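Local coordinates for ABC transporter substrate binding protein (Ribose) (Agrobacterium vitis, PDB 4WUT), which binds a sugar, here beta-D-fucopyranose, and probably delivers it to an ABC transporter as the solute-binding component of the system, at residues 69-74 and 89-94; 172-177 and 183-188; 294-299 and 305-310. All blocks are in the same frame, centred on the assembly; numbering follows the deposited sequence.

Contact 1. Residues 69-74 and 89-94; sequences ADQVNM and APSDPD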
# COMPACT_ATOMS: atom_id res chain seq x y z
N ALA A 69 15.08 -9.13 4.57
CA ALA A 69 15.70 -10.44 4.68
C ALA A 69 14.78 -11.41 5.41
O ALA A 69 14.71 -12.60 5.07
CB ALA A 69 17.02 -10.35 5.38
N ASP A 70 14.07 -10.92 6.42
CA ASP A 70 13.14 -11.77 7.14
C ASP A 70 12.03 -12.25 6.24
O ASP A 70 11.58 -13.39 6.36
CB ASP A 70 12.56 -11.02 8.35
CG ASP A 70 13.51 -10.95 9.52
OD1 ASP A 70 14.53 -11.68 9.54
OD2 ASP A 70 13.22 -10.17 10.45
N GLN A 71 11.55 -11.39 5.33
CA GLN A 71 10.50 -11.83 4.41
C GLN A 71 11.03 -12.85 3.41
O GLN A 71 10.34 -13.81 3.09
CB GLN A 71 9.82 -10.66 3.70
CG GLN A 71 8.47 -11.09 3.15
CD GLN A 71 7.88 -10.13 2.15
OE1 GLN A 71 8.53 -9.74 1.17
NE2 GLN A 71 6.63 -9.77 2.37
N VAL A 72 12.24 -12.63 2.90
CA VAL A 72 12.87 -13.60 2.01
C VAL A 72 12.92 -14.97 2.70
O VAL A 72 12.57 -15.99 2.14
CB VAL A 72 14.29 -13.16 1.64
CG1 VAL A 72 15.08 -14.29 0.98
CG2 VAL A 72 14.27 -11.91 0.72
N ASN A 73 13.39 -14.98 3.94
CA ASN A 73 13.44 -16.22 4.70
C ASN A 73 12.07 -16.93 4.78
O ASN A 73 11.99 -18.16 4.62
CB ASN A 73 14.03 -15.91 6.08
CG ASN A 73 14.04 -17.10 6.99
OD1 ASN A 73 13.08 -17.34 7.73
ND2 ASN A 73 15.14 -17.84 6.98
N MSE A 74 11.01 -16.17 5.00
CA MSE A 74 9.66 -16.73 5.04
C MSE A 74 9.24 -17.38 3.74
O MSE A 74 8.65 -18.46 3.74
CB MSE A 74 8.63 -15.68 5.41
CG MSE A 74 8.72 -15.30 6.84
SE MSE A 74 7.28 -14.04 7.30
CE MSE A 74 7.70 -13.88 9.19
N ALA A 89 2.94 -10.35 -0.83
CA ALA A 89 3.10 -8.91 -1.00
C ALA A 89 4.57 -8.60 -0.73
O ALA A 89 4.99 -8.46 0.43
CB ALA A 89 2.23 -8.13 -0.04
N PRO A 90 5.38 -8.54 -1.79
CA PRO A 90 6.83 -8.51 -1.59
C PRO A 90 7.28 -7.18 -1.02
O PRO A 90 6.87 -6.13 -1.51
CB PRO A 90 7.40 -8.71 -2.99
CG PRO A 90 6.32 -8.25 -3.89
CD PRO A 90 5.03 -8.63 -3.22
N SER A 91 8.15 -7.22 -0.00
CA SER A 91 8.62 -6.00 0.64
C SER A 91 9.66 -5.24 -0.19
O SER A 91 9.94 -4.07 0.09
CB SER A 91 9.18 -6.32 2.02
OG SER A 91 8.15 -6.86 2.82
N ASP A 92 10.20 -5.91 -1.21
CA ASP A 92 11.16 -5.30 -2.13
C ASP A 92 10.98 -5.96 -3.50
O ASP A 92 10.75 -7.17 -3.57
CB ASP A 92 12.60 -5.49 -1.65
CG ASP A 92 13.59 -4.69 -2.49
OD1 ASP A 92 13.72 -3.48 -2.21
OD2 ASP A 92 14.20 -5.24 -3.45
N PRO A 93 11.04 -5.17 -4.60
CA PRO A 93 10.77 -5.78 -5.90
C PRO A 93 11.90 -6.62 -6.46
O PRO A 93 11.66 -7.42 -7.36
CB PRO A 93 10.48 -4.57 -6.80
CG PRO A 93 11.14 -3.42 -6.16
CD PRO A 93 11.12 -3.70 -4.68
N ASP A 94 13.09 -6.45 -5.91
CA ASP A 94 14.27 -7.17 -6.37
C ASP A 94 14.72 -8.27 -5.40
O ASP A 94 15.04 -9.39 -5.83
CB ASP A 94 15.40 -6.17 -6.62
CG ASP A 94 15.06 -5.20 -7.72
OD1 ASP A 94 14.95 -5.65 -8.88
OD2 ASP A 94 14.89 -3.99 -7.43

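Contact 2. Residues 172-177 and 183-188; sequences GFTDYI and LQIVGP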
# COMPACT_ATOMS: atom_id res chain seq x y z
N GLY A 172 4.34 8.64 -9.48
CA GLY A 172 3.17 9.18 -10.14
C GLY A 172 2.82 10.55 -9.56
O GLY A 172 2.54 11.51 -10.30
N PHE A 173 2.82 10.64 -8.24
CA PHE A 173 2.54 11.90 -7.55
C PHE A 173 3.55 12.96 -7.96
O PHE A 173 3.19 14.05 -8.40
CB PHE A 173 2.60 11.68 -6.02
CG PHE A 173 2.27 12.92 -5.20
CD1 PHE A 173 0.97 13.21 -4.84
CD2 PHE A 173 3.28 13.79 -4.80
CE1 PHE A 173 0.67 14.33 -4.09
CE2 PHE A 173 2.97 14.93 -4.07
CZ PHE A 173 1.67 15.18 -3.70
N THR A 174 4.83 12.64 -7.81
CA THR A 174 5.88 13.59 -8.03
C THR A 174 5.91 14.08 -9.48
O THR A 174 6.06 15.27 -9.73
CB THR A 174 7.24 12.97 -7.63
OG1 THR A 174 7.19 12.61 -6.24
CG2 THR A 174 8.36 13.95 -7.86
N ASP A 175 5.76 13.17 -10.42
CA ASP A 175 5.82 13.54 -11.83
C ASP A 175 4.65 14.44 -12.19
O ASP A 175 4.79 15.37 -13.01
CB ASP A 175 5.80 12.29 -12.72
CG ASP A 175 7.08 11.47 -12.62
OD1 ASP A 175 8.05 11.93 -12.00
OD2 ASP A 175 7.10 10.35 -13.17
N TYR A 176 3.49 14.16 -11.60
CA TYR A 176 2.29 14.97 -11.89
C TYR A 176 2.45 16.37 -11.34
O TYR A 176 2.13 17.34 -12.00
CB TYR A 176 1.00 14.32 -11.34
CG TYR A 176 -0.27 15.02 -11.81
CD1 TYR A 176 -0.74 16.15 -11.17
CD2 TYR A 176 -0.98 14.54 -12.90
CE1 TYR A 176 -1.87 16.80 -11.61
CE2 TYR A 176 -2.10 15.18 -13.35
CZ TYR A 176 -2.55 16.29 -12.70
OH TYR A 176 -3.69 16.91 -13.15
N ILE A 177 2.94 16.48 -10.11
CA ILE A 177 3.23 17.79 -9.52
C ILE A 177 4.18 18.60 -10.41
O ILE A 177 3.93 19.77 -10.68
CB ILE A 177 3.82 17.65 -8.10
CG1 ILE A 177 2.77 17.08 -7.12
CG2 ILE A 177 4.38 19.00 -7.63
CD1 ILE A 177 1.60 17.98 -6.81
N LEU A 183 5.00 23.87 -8.06
CA LEU A 183 5.20 23.55 -6.65
C LEU A 183 6.58 22.97 -6.43
O LEU A 183 7.09 22.17 -7.24
CB LEU A 183 4.14 22.58 -6.14
CG LEU A 183 2.70 23.09 -6.16
CD1 LEU A 183 1.65 21.98 -5.96
CD2 LEU A 183 2.50 24.19 -5.12
N GLN A 184 7.18 23.38 -5.32
CA GLN A 184 8.48 22.88 -4.89
C GLN A 184 8.29 21.73 -3.94
O GLN A 184 7.57 21.88 -2.96
CB GLN A 184 9.25 23.99 -4.17
CG GLN A 184 10.53 23.53 -3.53
CD GLN A 184 11.29 24.66 -2.86
OE1 GLN A 184 11.10 25.84 -3.19
NE2 GLN A 184 12.16 24.31 -1.91
N ILE A 185 8.93 20.60 -4.21
CA ILE A 185 8.79 19.43 -3.36
C ILE A 185 9.92 19.39 -2.33
O ILE A 185 11.10 19.50 -2.68
CB ILE A 185 8.76 18.14 -4.19
CG1 ILE A 185 7.46 18.07 -4.99
CG2 ILE A 185 8.91 16.91 -3.29
CD1 ILE A 185 7.45 17.01 -6.05
N VAL A 186 9.54 19.32 -1.06
CA VAL A 186 10.44 19.09 0.07
C VAL A 186 10.39 17.59 0.39
O VAL A 186 9.32 16.98 0.44
CB VAL A 186 9.94 19.88 1.30
CG1 VAL A 186 10.88 19.68 2.48
CG2 VAL A 186 9.78 21.36 0.95
N GLY A 187 11.55 16.98 0.61
CA GLY A 187 11.61 15.53 0.70
C GLY A 187 12.02 14.93 -0.62
O GLY A 187 12.65 15.61 -1.45
N PRO A 188 11.68 13.66 -0.84
CA PRO A 188 10.90 12.77 0.03
C PRO A 188 11.62 12.35 1.30
O PRO A 188 12.87 12.30 1.37
CB PRO A 188 10.65 11.55 -0.84
CG PRO A 188 11.84 11.52 -1.77
CD PRO A 188 12.11 12.97 -2.07
O HOH W 1 6.59 21.39 -9.75

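Contact 3. Residues 294-299 and 305-310; sequences GVVVVT and KPEAKN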
# COMPACT_ATOMS: atom_id res chain seq x y z
N GLY A 294 -8.52 -1.32 -7.80
CA GLY A 294 -9.31 -0.10 -7.77
C GLY A 294 -8.91 0.90 -6.70
O GLY A 294 -8.16 0.57 -5.81
N VAL A 295 -9.43 2.12 -6.80
CA VAL A 295 -9.18 3.13 -5.79
C VAL A 295 -10.38 4.04 -5.68
O VAL A 295 -11.16 4.22 -6.63
CB VAL A 295 -7.95 4.02 -6.11
CG1 VAL A 295 -6.68 3.27 -5.84
CG2 VAL A 295 -8.02 4.53 -7.55
N VAL A 296 -10.53 4.62 -4.49
CA VAL A 296 -11.50 5.66 -4.24
C VAL A 296 -10.81 6.79 -3.48
O VAL A 296 -10.16 6.56 -2.46
CB VAL A 296 -12.67 5.13 -3.40
CG1 VAL A 296 -13.73 6.24 -3.17
CG2 VAL A 296 -13.30 3.93 -4.08
N VAL A 297 -10.94 8.01 -3.99
CA VAL A 297 -10.44 9.17 -3.26
C VAL A 297 -11.53 9.59 -2.30
O VAL A 297 -12.59 10.06 -2.72
CB VAL A 297 -10.07 10.33 -4.20
CG1 VAL A 297 -9.61 11.54 -3.40
CG2 VAL A 297 -8.96 9.89 -5.17
N VAL A 298 -11.25 9.41 -1.02
CA VAL A 298 -12.23 9.64 0.03
C VAL A 298 -12.01 11.01 0.66
O VAL A 298 -10.90 11.34 1.10
CB VAL A 298 -12.12 8.56 1.13
CG1 VAL A 298 -12.98 8.93 2.31
CG2 VAL A 298 -12.51 7.19 0.61
N THR A 299 -13.11 11.77 0.72
CA THR A 299 -13.13 13.13 1.23
C THR A 299 -14.39 13.30 2.06
O THR A 299 -15.20 12.38 2.17
CB THR A 299 -13.21 14.15 0.09
OG1 THR A 299 -14.48 14.04 -0.56
CG2 THR A 299 -12.09 13.94 -0.92
N LYS A 305 -20.62 7.51 1.20
CA LYS A 305 -21.22 6.87 0.03
C LYS A 305 -20.87 5.37 0.00
O LYS A 305 -19.84 4.96 0.54
CB LYS A 305 -20.75 7.54 -1.25
CG LYS A 305 -21.26 8.94 -1.42
CD LYS A 305 -20.98 9.42 -2.83
CE LYS A 305 -21.86 10.57 -3.20
NZ LYS A 305 -22.02 10.70 -4.67
N PRO A 306 -21.71 4.54 -0.63
CA PRO A 306 -21.36 3.11 -0.65
C PRO A 306 -19.98 2.81 -1.25
O PRO A 306 -19.30 1.90 -0.78
CB PRO A 306 -22.45 2.51 -1.53
CG PRO A 306 -23.63 3.39 -1.30
CD PRO A 306 -23.08 4.78 -1.13
N GLU A 307 -19.56 3.55 -2.27
CA GLU A 307 -18.29 3.29 -2.94
C GLU A 307 -17.12 3.46 -1.98
O GLU A 307 -16.10 2.74 -2.05
CB GLU A 307 -18.17 4.21 -4.16
CG GLU A 307 -16.84 4.88 -4.39
CD GLU A 307 -16.77 5.54 -5.78
OE1 GLU A 307 -17.52 6.51 -6.02
OE2 GLU A 307 -15.97 5.05 -6.62
N ALA A 308 -17.27 4.39 -1.04
CA ALA A 308 -16.24 4.60 -0.03
C ALA A 308 -16.36 3.56 1.07
O ALA A 308 -15.37 2.95 1.46
CB ALA A 308 -16.33 5.99 0.53
N LYS A 309 -17.58 3.33 1.56
CA LYS A 309 -17.81 2.33 2.61
C LYS A 309 -17.30 0.94 2.23
O LYS A 309 -16.84 0.20 3.09
CB LYS A 309 -19.29 2.29 2.97
CG LYS A 309 -19.72 3.47 3.80
CD LYS A 309 -21.22 3.43 3.99
CE LYS A 309 -21.70 4.41 5.04
NZ LYS A 309 -21.92 3.72 6.34
N ASN A 310 -17.34 0.61 0.94
CA ASN A 310 -16.89 -0.70 0.46
C ASN A 310 -15.39 -0.96 0.63
O ASN A 310 -14.95 -2.11 0.70
CB ASN A 310 -17.28 -0.85 -1.01
CG ASN A 310 -16.86 -2.20 -1.60
OD1 ASN A 310 -17.30 -3.27 -1.15
ND2 ASN A 310 -16.05 -2.16 -2.65

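Contact 1. Residues 69-74 and 89-94
Q71, on helix 68-80, reaches across to the backbone of A89 and S91 and holds it with both ends of its side-chain amide. The side chain leaves the helix with CB pointing toward the facing loop. CG lies anti to the backbone N (chi1 -161°) and the chain runs on extended, which carries the amide clear of the helix and up to the loop. There CD lies 3.3 Å from S91 OG, the serine hydroxyl resting close to the amide carbon. OE1 accepts from the backbone N of S91 at 2.8 Å in a nearly straight bond, the donor tilted somewhat from the carbonyl plane, and it also lies 3.5 Å from P90 CA. Accepting at S91 and donating at A89, the amide bridges two backbone groups of the loop that follows strand 85-88 in the parallel sheet of a periplasmic binding protein lobe. On the donating branch, NE2 gives its bond to A89 O over 2.9 Å, with that oxygen close to the amide plane of Q71, although the N-H comes in above the carbonyl plane of A89. With V30 O as a second acceptor for NE2, the buried amide cannot turn over without losing bonds, and the loop after the neighbouring strand 25-29 is joined to it as well.

Contact 2. Residues 172-177 and 183-188
I177 of helix 164-180 meets L183 and I185 beside the helix-to-strand connection, and these three residues bury most of the surface between the segments. Its CG2 methyl is the main point of touch: it lies 3.9 Å from L183 CB and 4.0 Å from I185 CD1, so that one branch of the isoleucine bridges L183 and I185, both pointing toward the helix. CG1 lies beside the backbone N (chi1 -67°), which leaves CG2 anti to it and sends the longer branch a different way: CD1 reaches L183 CD1 at 4.1 Å while CG1 lies over one face of the F173 ring, toward the rim. Q184, between the two contact residues, points away from the helix. Helix 164-180 and strand 184-190 are the last two members of a beta-alpha-beta unit that starts with strand 153-158, and the crossover helix packs on the sheet at its outermost strand; I154 of the first strand also touches I177. A water sits beside the I177-L183 pair, between the two carbonyl oxygens, 2.7 Å from L183 O and 3.3 Å from I177 O. S181, a residue of a calcium site, lies close by, its OG bonded to I177 O and L183 N. The more open side lies one turn back along the helix. There T174, partly exposed, offers only its methyl: CG2 comes within 3.7 Å of I185 CD1, while OG1 is turned back to V170 O of its own helix. I185, too, is only partly buried, yet it has V156 of strand 153-158 as a further neighbour.

Contact 3. Residues 294-299 and 305-310
V296, E307 and A308 give up most of the surface buried between strand 290-298 and the short helix 306-309. V296 points from the strand toward the helix and presents both of its methyls to E307. CG1 approaches E307 CG at 3.6 Å, and CG2 lies 3.7 Å from the same carbon, so the valine fork straddles the aliphatic part of the glutamate. CG2 also comes to 3.7 Å from E307 O, placing the second methyl beside the helix backbone as well as the side chain.

E307 reaches this position with an unusual first torsion, chi1 136°, away from the staggered values, followed by an extended chain that passes across the valine methyls. Its CD is still 4.1 Å from V296 CG1, and OE2 lies 3.9 Å from V296 CG2, so even the carboxylate end remains beside the methyls. The residue is otherwise exposed, and its part in the contact is made through carbon rather than charge.

A308 is buried and sits where the strand and helix backbones are nearest. Its CA lies 4.3 Å from V296 CG1, and its CB meets V298 CG2 at 4.0 Å. V298 is thus the second apolar foothold, two residues further along the strand. Around them, V311 and N302 also touch V296, while I303 touches V298. V264 of the adjacent strand 261-265 is a neighbour of V298 and pairs with V296 through the backbone. No hydrogen bond spans the two segments; van der Waals packing holds a short C-terminal helix, folded back by a short loop, against the strand it follows, strand 290-298, which runs parallel to 127-130 and antiparallel to 261-265, where the two halves of the mixed sheet meet.

In the fold
Followed from the N terminus, the three contacts come in series, with none nested in or crossing another. Contact 1 closes first, over the 14 residues that carry the rest of helix 68-80 and strand 85-88, and ties that helix to the loop on its way to helix 97-105. Contact 2 closes a much shorter excursion, from helix 164-180 to the edge strand 184-190 of the same sheet that contact 3 reaches. Contact 3 closes the short loop between strand 290-298 and helix 306-309 near the C terminus. The contacts stay apart: contacts 2 and 3 have nearest atoms about 10 Å from each other, and contacts 1 and 3 lie on opposite sides of the chain's centre.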